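Local coordinates for protein PATF (Prochloron didemni, PDB 4BG2) that belongs to the prenyltransferase-like family of cyanobactin biosynthesis and is linked to the patellamide pathway, although its own catalytic role remains uncertain, at residues 66-80 with 110-124. Sequence-based numbering, arbitrary orientation. Where two conformers were deposited one is given.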
loop_
_atom_site.group_PDB
_atom_site.type_symbol
_atom_site.label_atom_id
_atom_site.label_comp_id
_atom_site.label_asym_id
_atom_site.label_seq_id
_atom_site.Cartn_x
_atom_site.Cartn_y
_atom_site.Cartn_z
ATOM N N TYR A 66 0.935 7.802 -2.594
ATOM C CA TYR A 66 1.795 7.016 -3.458
ATOM C C TYR A 66 2.614 6.003 -2.691
ATOM O O TYR A 66 3.143 6.301 -1.602
ATOM C CB TYR A 66 2.804 7.922 -4.139
ATOM C CG TYR A 66 2.196 9.108 -4.821
ATOM C CD1 TYR A 66 1.667 8.988 -6.098
ATOM C CD2 TYR A 66 2.179 10.364 -4.212
ATOM C CE1 TYR A 66 1.107 10.070 -6.740
ATOM C CE2 TYR A 66 1.638 11.463 -4.863
ATOM C CZ TYR A 66 1.098 11.299 -6.129
ATOM O OH TYR A 66 0.534 12.362 -6.812
ATOM N N GLU A 67 2.757 4.822 -3.278
ATOM C CA GLU A 67 3.759 3.845 -2.863
ATOM C C GLU A 67 4.628 3.557 -4.086
ATOM O O GLU A 67 4.115 3.226 -5.145
ATOM C CB GLU A 67 3.140 2.509 -2.409
ATOM C CG GLU A 67 2.253 2.508 -1.208
ATOM C CD GLU A 67 2.868 3.199 -0.019
ATOM O OE1 GLU A 67 4.149 3.044 0.337
ATOM O OE2 GLU A 67 1.992 3.874 0.515
ATOM N N VAL A 68 5.949 3.664 -3.912
ATOM C CA VAL A 68 6.903 3.390 -4.953
ATOM C C VAL A 68 7.895 2.323 -4.511
ATOM O O VAL A 68 8.416 2.339 -3.369
ATOM C CB VAL A 68 7.653 4.673 -5.314
ATOM C CG1 VAL A 68 8.672 4.404 -6.426
ATOM C CG2 VAL A 68 6.667 5.744 -5.758
ATOM N N CYS A 69 8.181 1.388 -5.400
ATOM C CA CYS A 69 9.282 0.466 -5.138
ATOM C C CYS A 69 9.870 -0.101 -6.409
ATOM O O CYS A 69 9.235 -0.106 -7.467
ATOM C CB CYS A 69 8.833 -0.683 -4.229
ATOM S SG CYS A 69 7.629 -1.819 -4.981
ATOM N N ASN A 70 11.087 -0.616 -6.265
ATOM C CA ASN A 70 11.739 -1.331 -7.324
ATOM C C ASN A 70 10.962 -2.613 -7.593
ATOM O O ASN A 70 10.536 -3.299 -6.672
ATOM C CB ASN A 70 13.197 -1.620 -6.946
ATOM C CG ASN A 70 13.922 -2.374 -8.022
ATOM O OD1 ASN A 70 13.657 -3.554 -8.247
ATOM N ND2 ASN A 70 14.823 -1.695 -8.720
ATOM N N ASN A 71 10.740 -2.899 -8.861
ATOM C CA ASN A 71 9.901 -4.012 -9.262
ATOM C C ASN A 71 10.718 -5.071 -9.984
ATOM O O ASN A 71 10.147 -5.939 -10.609
ATOM C CB ASN A 71 8.710 -3.514 -10.111
ATOM C CG ASN A 71 9.131 -2.843 -11.419
ATOM O OD1 ASN A 71 10.218 -3.078 -11.959
ATOM N ND2 ASN A 71 8.244 -2.027 -11.952
ATOM N N GLN A 72 12.050 -4.988 -9.881
ATOM C CA GLN A 72 12.966 -5.962 -10.481
ATOM C C GLN A 72 13.688 -6.800 -9.415
ATOM O O GLN A 72 14.811 -6.476 -9.021
ATOM C CB GLN A 72 14.055 -5.248 -11.281
ATOM C CG GLN A 72 13.611 -4.466 -12.490
ATOM C CD GLN A 72 14.756 -3.634 -13.021
ATOM O OE1 GLN A 72 15.370 -2.866 -12.276
ATOM N NE2 GLN A 72 15.067 -3.794 -14.299
ATOM N N GLY A 73 13.050 -7.859 -8.941
ATOM C CA GLY A 73 13.661 -8.742 -7.961
ATOM C C GLY A 73 13.902 -8.160 -6.575
ATOM O O GLY A 73 13.173 -7.305 -6.111
ATOM N N THR A 74 14.961 -8.623 -5.929
ATOM C CA THR A 74 15.187 -8.355 -4.531
ATOM C C THR A 74 16.109 -7.176 -4.307
ATOM O O THR A 74 17.253 -7.219 -4.720
ATOM C CB THR A 74 15.767 -9.600 -3.840
ATOM O OG1 THR A 74 14.746 -10.597 -3.789
ATOM C CG2 THR A 74 16.231 -9.292 -2.407
ATOM N N THR A 75 15.622 -6.140 -3.625
ATOM C CA THR A 75 16.486 -5.013 -3.220
ATOM C C THR A 75 16.644 -4.856 -1.702
ATOM O O THR A 75 17.320 -3.934 -1.246
ATOM C CB THR A 75 16.038 -3.673 -3.849
ATOM O OG1 THR A 75 14.643 -3.498 -3.673
ATOM C CG2 THR A 75 16.331 -3.647 -5.337
ATOM N N TRP A 76 16.025 -5.734 -0.925
ATOM C CA TRP A 76 16.269 -5.771 0.511
ATOM C C TRP A 76 17.667 -6.305 0.785
ATOM O O TRP A 76 18.055 -7.298 0.188
ATOM C CB TRP A 76 15.265 -6.688 1.187
ATOM C CG TRP A 76 15.372 -6.749 2.682
ATOM C CD1 TRP A 76 16.079 -7.651 3.407
ATOM C CD2 TRP A 76 14.709 -5.905 3.623
ATOM N NE1 TRP A 76 15.909 -7.430 4.747
ATOM C CE2 TRP A 76 15.072 -6.359 4.914
ATOM C CE3 TRP A 76 13.851 -4.804 3.507
ATOM C CZ2 TRP A 76 14.610 -5.756 6.080
ATOM C CZ3 TRP A 76 13.381 -4.200 4.663
ATOM C CH2 TRP A 76 13.756 -4.681 5.942
ATOM N N PRO A 77 18.415 -5.684 1.713
ATOM C CA PRO A 77 18.072 -4.609 2.611
ATOM C C PRO A 77 18.459 -3.218 2.142
ATOM O O PRO A 77 18.188 -2.251 2.857
ATOM C CB PRO A 77 18.883 -4.962 3.865
ATOM C CG PRO A 77 20.158 -5.549 3.317
ATOM C CD PRO A 77 19.772 -6.216 2.013
ATOM N N GLU A 78 19.081 -3.089 0.975
ATOM C CA GLU A 78 19.443 -1.757 0.478
ATOM C C GLU A 78 18.237 -0.846 0.253
ATOM O O GLU A 78 18.362 0.380 0.334
ATOM C CB GLU A 78 20.357 -1.791 -0.760
ATOM C CG GLU A 78 19.857 -2.509 -2.010
ATOM C CD GLU A 78 20.170 -3.994 -2.060
ATOM O OE1 GLU A 78 20.716 -4.559 -1.067
ATOM O OE2 GLU A 78 19.854 -4.575 -3.122
ATOM N N SER A 79 17.071 -1.428 -0.002
ATOM C CA SER A 79 15.852 -0.631 -0.108
ATOM C C SER A 79 15.576 0.198 1.162
ATOM O O SER A 79 14.910 1.237 1.097
ATOM C CB SER A 79 14.645 -1.526 -0.431
ATOM O OG SER A 79 14.480 -2.548 0.543
ATOM N N LEU A 80 16.072 -0.248 2.311
ATOM C CA LEU A 80 15.914 0.513 3.545
ATOM C C LEU A 80 16.546 1.911 3.495
ATOM O O LEU A 80 16.041 2.845 4.097
ATOM C CB LEU A 80 16.469 -0.253 4.762
ATOM C CG LEU A 80 15.678 -1.496 5.226
ATOM C CD1 LEU A 80 16.523 -2.329 6.181
ATOM C CD2 LEU A 80 14.362 -1.112 5.863
ATOM N N HIS A 110 15.373 -7.733 11.048
ATOM C CA HIS A 110 15.343 -8.580 9.860
ATOM C C HIS A 110 16.203 -8.107 8.717
ATOM O O HIS A 110 16.046 -8.577 7.594
ATOM C CB HIS A 110 13.884 -8.829 9.476
ATOM C CG HIS A 110 13.131 -9.553 10.545
ATOM N ND1 HIS A 110 13.453 -10.834 10.917
ATOM C CD2 HIS A 110 12.124 -9.171 11.362
ATOM C CE1 HIS A 110 12.677 -11.219 11.913
ATOM N NE2 HIS A 110 11.852 -10.234 12.195
ATOM N N VAL A 111 17.161 -7.237 9.018
ATOM C CA VAL A 111 18.101 -6.734 8.018
ATOM C C VAL A 111 18.817 -7.834 7.242
ATOM O O VAL A 111 18.964 -7.723 6.048
ATOM C CB VAL A 111 19.164 -5.767 8.628
ATOM C CG1 VAL A 111 20.065 -6.471 9.632
ATOM C CG2 VAL A 111 19.983 -5.124 7.520
ATOM N N ASN A 112 19.256 -8.893 7.917
ATOM C CA ASN A 112 19.914 -10.008 7.240
ATOM C C ASN A 112 18.959 -11.089 6.763
ATOM O O ASN A 112 19.409 -12.146 6.353
ATOM C CB ASN A 112 20.937 -10.654 8.169
ATOM C CG ASN A 112 22.030 -9.693 8.573
ATOM O OD1 ASN A 112 22.638 -9.025 7.730
ATOM N ND2 ASN A 112 22.284 -9.611 9.878
ATOM N N SER A 113 17.647 -10.853 6.822
ATOM C CA SER A 113 16.700 -11.857 6.308
ATOM C C SER A 113 16.863 -12.000 4.804
ATOM O O SER A 113 17.073 -11.018 4.122
ATOM C CB SER A 113 15.258 -11.484 6.601
ATOM O OG SER A 113 14.400 -12.468 6.054
ATOM N N ARG A 114 16.772 -13.238 4.318
ATOM C CA ARG A 114 16.759 -13.550 2.884
ATOM C C ARG A 114 15.336 -13.856 2.402
ATOM O O ARG A 114 15.147 -14.369 1.305
ATOM C CB ARG A 114 17.644 -14.764 2.588
ATOM C CG ARG A 114 19.086 -14.626 3.054
ATOM C CD ARG A 114 19.900 -15.888 2.767
ATOM N NE ARG A 114 21.151 -15.952 3.526
ATOM C CZ ARG A 114 22.197 -16.723 3.209
ATOM N NH1 ARG A 114 22.170 -17.525 2.147
ATOM N NH2 ARG A 114 23.286 -16.694 3.969
ATOM N N LYS A 115 14.337 -13.511 3.208
ATOM C CA LYS A 115 12.932 -13.785 2.883
ATOM C C LYS A 115 12.112 -12.548 2.556
ATOM O O LYS A 115 10.888 -12.626 2.432
ATOM C CB LYS A 115 12.315 -14.542 4.043
ATOM C CG LYS A 115 13.046 -15.855 4.306
ATOM C CD LYS A 115 12.651 -16.447 5.639
ATOM C CE LYS A 115 13.280 -17.797 5.838
ATOM N NZ LYS A 115 12.542 -18.476 6.927
ATOM N N ILE A 116 12.800 -11.423 2.377
ATOM C CA ILE A 116 12.182 -10.140 2.098
ATOM C C ILE A 116 12.611 -9.693 0.698
ATOM O O ILE A 116 13.802 -9.713 0.364
ATOM C CB ILE A 116 12.572 -9.081 3.167
ATOM C CG1 ILE A 116 12.059 -9.516 4.532
ATOM C CG2 ILE A 116 11.985 -7.720 2.831
ATOM C CD1 ILE A 116 12.537 -8.679 5.701
ATOM N N ILE A 117 11.631 -9.301 -0.116
ATOM C CA ILE A 117 11.885 -8.807 -1.463
ATOM C C ILE A 117 12.395 -7.379 -1.401
ATOM O O ILE A 117 13.439 -7.058 -1.953
ATOM C CB ILE A 117 10.611 -8.838 -2.352
ATOM C CG1 ILE A 117 10.121 -10.275 -2.538
ATOM C CG2 ILE A 117 10.900 -8.227 -3.711
ATOM C CD1 ILE A 117 8.749 -10.384 -3.181
ATOM N N ASN A 118 11.651 -6.529 -0.721
ATOM C CA ASN A 118 11.984 -5.114 -0.633
ATOM C C ASN A 118 11.104 -4.452 0.382
ATOM O O ASN A 118 10.206 -5.079 0.956
ATOM C CB ASN A 118 11.825 -4.416 -1.991
ATOM C CG ASN A 118 10.373 -4.353 -2.483
ATOM O OD1 ASN A 118 9.428 -4.174 -1.718
ATOM N ND2 ASN A 118 10.211 -4.425 -3.781
ATOM N N ASN A 119 11.365 -3.178 0.589
ATOM C CA ASN A 119 10.378 -2.272 1.159
ATOM C C ASN A 119 10.051 -1.191 0.132
ATOM O O ASN A 119 10.831 -0.944 -0.766
ATOM C CB ASN A 119 10.863 -1.673 2.462
ATOM C CG ASN A 119 12.069 -0.768 2.277
ATOM O OD1 ASN A 119 13.220 -1.227 2.288
ATOM N ND2 ASN A 119 11.810 0.513 2.094
ATOM N N THR A 120 8.875 -0.593 0.258
ATOM C CA THR A 120 8.482 0.524 -0.566
ATOM C C THR A 120 8.866 1.820 0.147
ATOM O O THR A 120 9.289 1.814 1.305
ATOM C CB THR A 120 6.941 0.587 -0.740
ATOM O OG1 THR A 120 6.348 0.756 0.530
ATOM C CG2 THR A 120 6.383 -0.674 -1.339
ATOM N N ILE A 121 8.680 2.942 -0.527
ATOM C CA ILE A 121 8.534 4.177 0.199
ATOM C C ILE A 121 7.285 4.863 -0.312
ATOM O O ILE A 121 6.957 4.809 -1.486
ATOM C CB ILE A 121 9.751 5.131 0.085
ATOM C CG1 ILE A 121 10.146 5.380 -1.350
ATOM C CG2 ILE A 121 10.949 4.569 0.851
ATOM C CD1 ILE A 121 11.033 6.579 -1.528
ATOM N N GLY A 122 6.632 5.566 0.584
ATOM C CA GLY A 122 5.412 6.204 0.253
ATOM C C GLY A 122 5.054 7.289 1.205
ATOM O O GLY A 122 5.584 7.357 2.319
ATOM N N VAL A 123 4.163 8.156 0.730
ATOM C CA VAL A 123 3.586 9.213 1.515
ATOM C C VAL A 123 2.084 9.254 1.261
ATOM O O VAL A 123 1.632 9.080 0.122
ATOM C CB VAL A 123 4.169 10.610 1.183
ATOM C CG1 VAL A 123 5.594 10.709 1.653
ATOM C CG2 VAL A 123 4.064 10.954 -0.297
ATOM N N HIS A 124 1.339 9.537 2.314
ATOM C CA HIS A 124 -0.079 9.838 2.229
ATOM C C HIS A 124 -0.328 11.218 2.820
ATOM O O HIS A 124 -0.223 11.424 4.038
ATOM C CB HIS A 124 -0.921 8.793 2.987
ATOM C CG HIS A 124 -0.753 7.387 2.483
ATOM N ND1 HIS A 124 -1.185 6.293 3.196
ATOM C CD2 HIS A 124 -0.207 6.898 1.349
ATOM C CE1 HIS A 124 -0.938 5.190 2.514
ATOM N NE2 HIS A 124 -0.308 5.528 1.403
HETATM O O HOH W 1 13.172 -4.783 -5.339
HETATM O O HOH W 2 12.301 -0.660 -3.504
#
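W76 lies with one indole face against I116, whose CG2 sits 3.7 Å from the centroid of the five-membered ring in a CH-pi contact and whose CD1 reaches toward CE2 and CZ2. P77 CB and L80 CD1 cover the opposite face near its rim. With CG anti to the backbone N (chi1 -177°), the ring swings across strand 116-119, and NE1 donates to H110 O (3.1 Å), which lies near the indole plane and also receives S113 N from the other face of its carbonyl. Replacing the indole by an alanine's methyl is likely to open a gap between I116 and L80 and leave H110 O without its indole donor.

Backbone bonds tie the two segments at two places. I117 O accepts both T75 N, at 2.9 Å, and W76 N. Strands 66-70 and 121-124 run antiparallel, with Y66-V123 and V68-I121 as hydrogen-bonded pairs and E67-G122 as the non-hydrogen-bonded pair between them. These are neighbouring strands of the closed antiparallel barrel, consistent with the ABBA (PT-barrel) fold of this prenyltransferase-like family; a classic beta bulge at I117 and N118, both facing H139, lies in strand 116-124.

In one of its two deposited conformers, the E67 side chain bends at chi2 (-50°), and both carboxylate oxygens are used: OE1 takes T120 OG1 from its anti side, and OE2 accepts H124 NE2 at 3.0 Å, a bent bond with OE2 well out of the imidazole plane and the two planes nearly perpendicular. H124 ND1 bonds E179 and T120 OG1 also pairs with Y137 N, which probably helps fix both donors.

S79 OG donates to N119 OD1 from above the amide carbonyl plane, and N119 ND2 bonds T120 O at 2.9 Å, its amide plane steeply inclined to the indole.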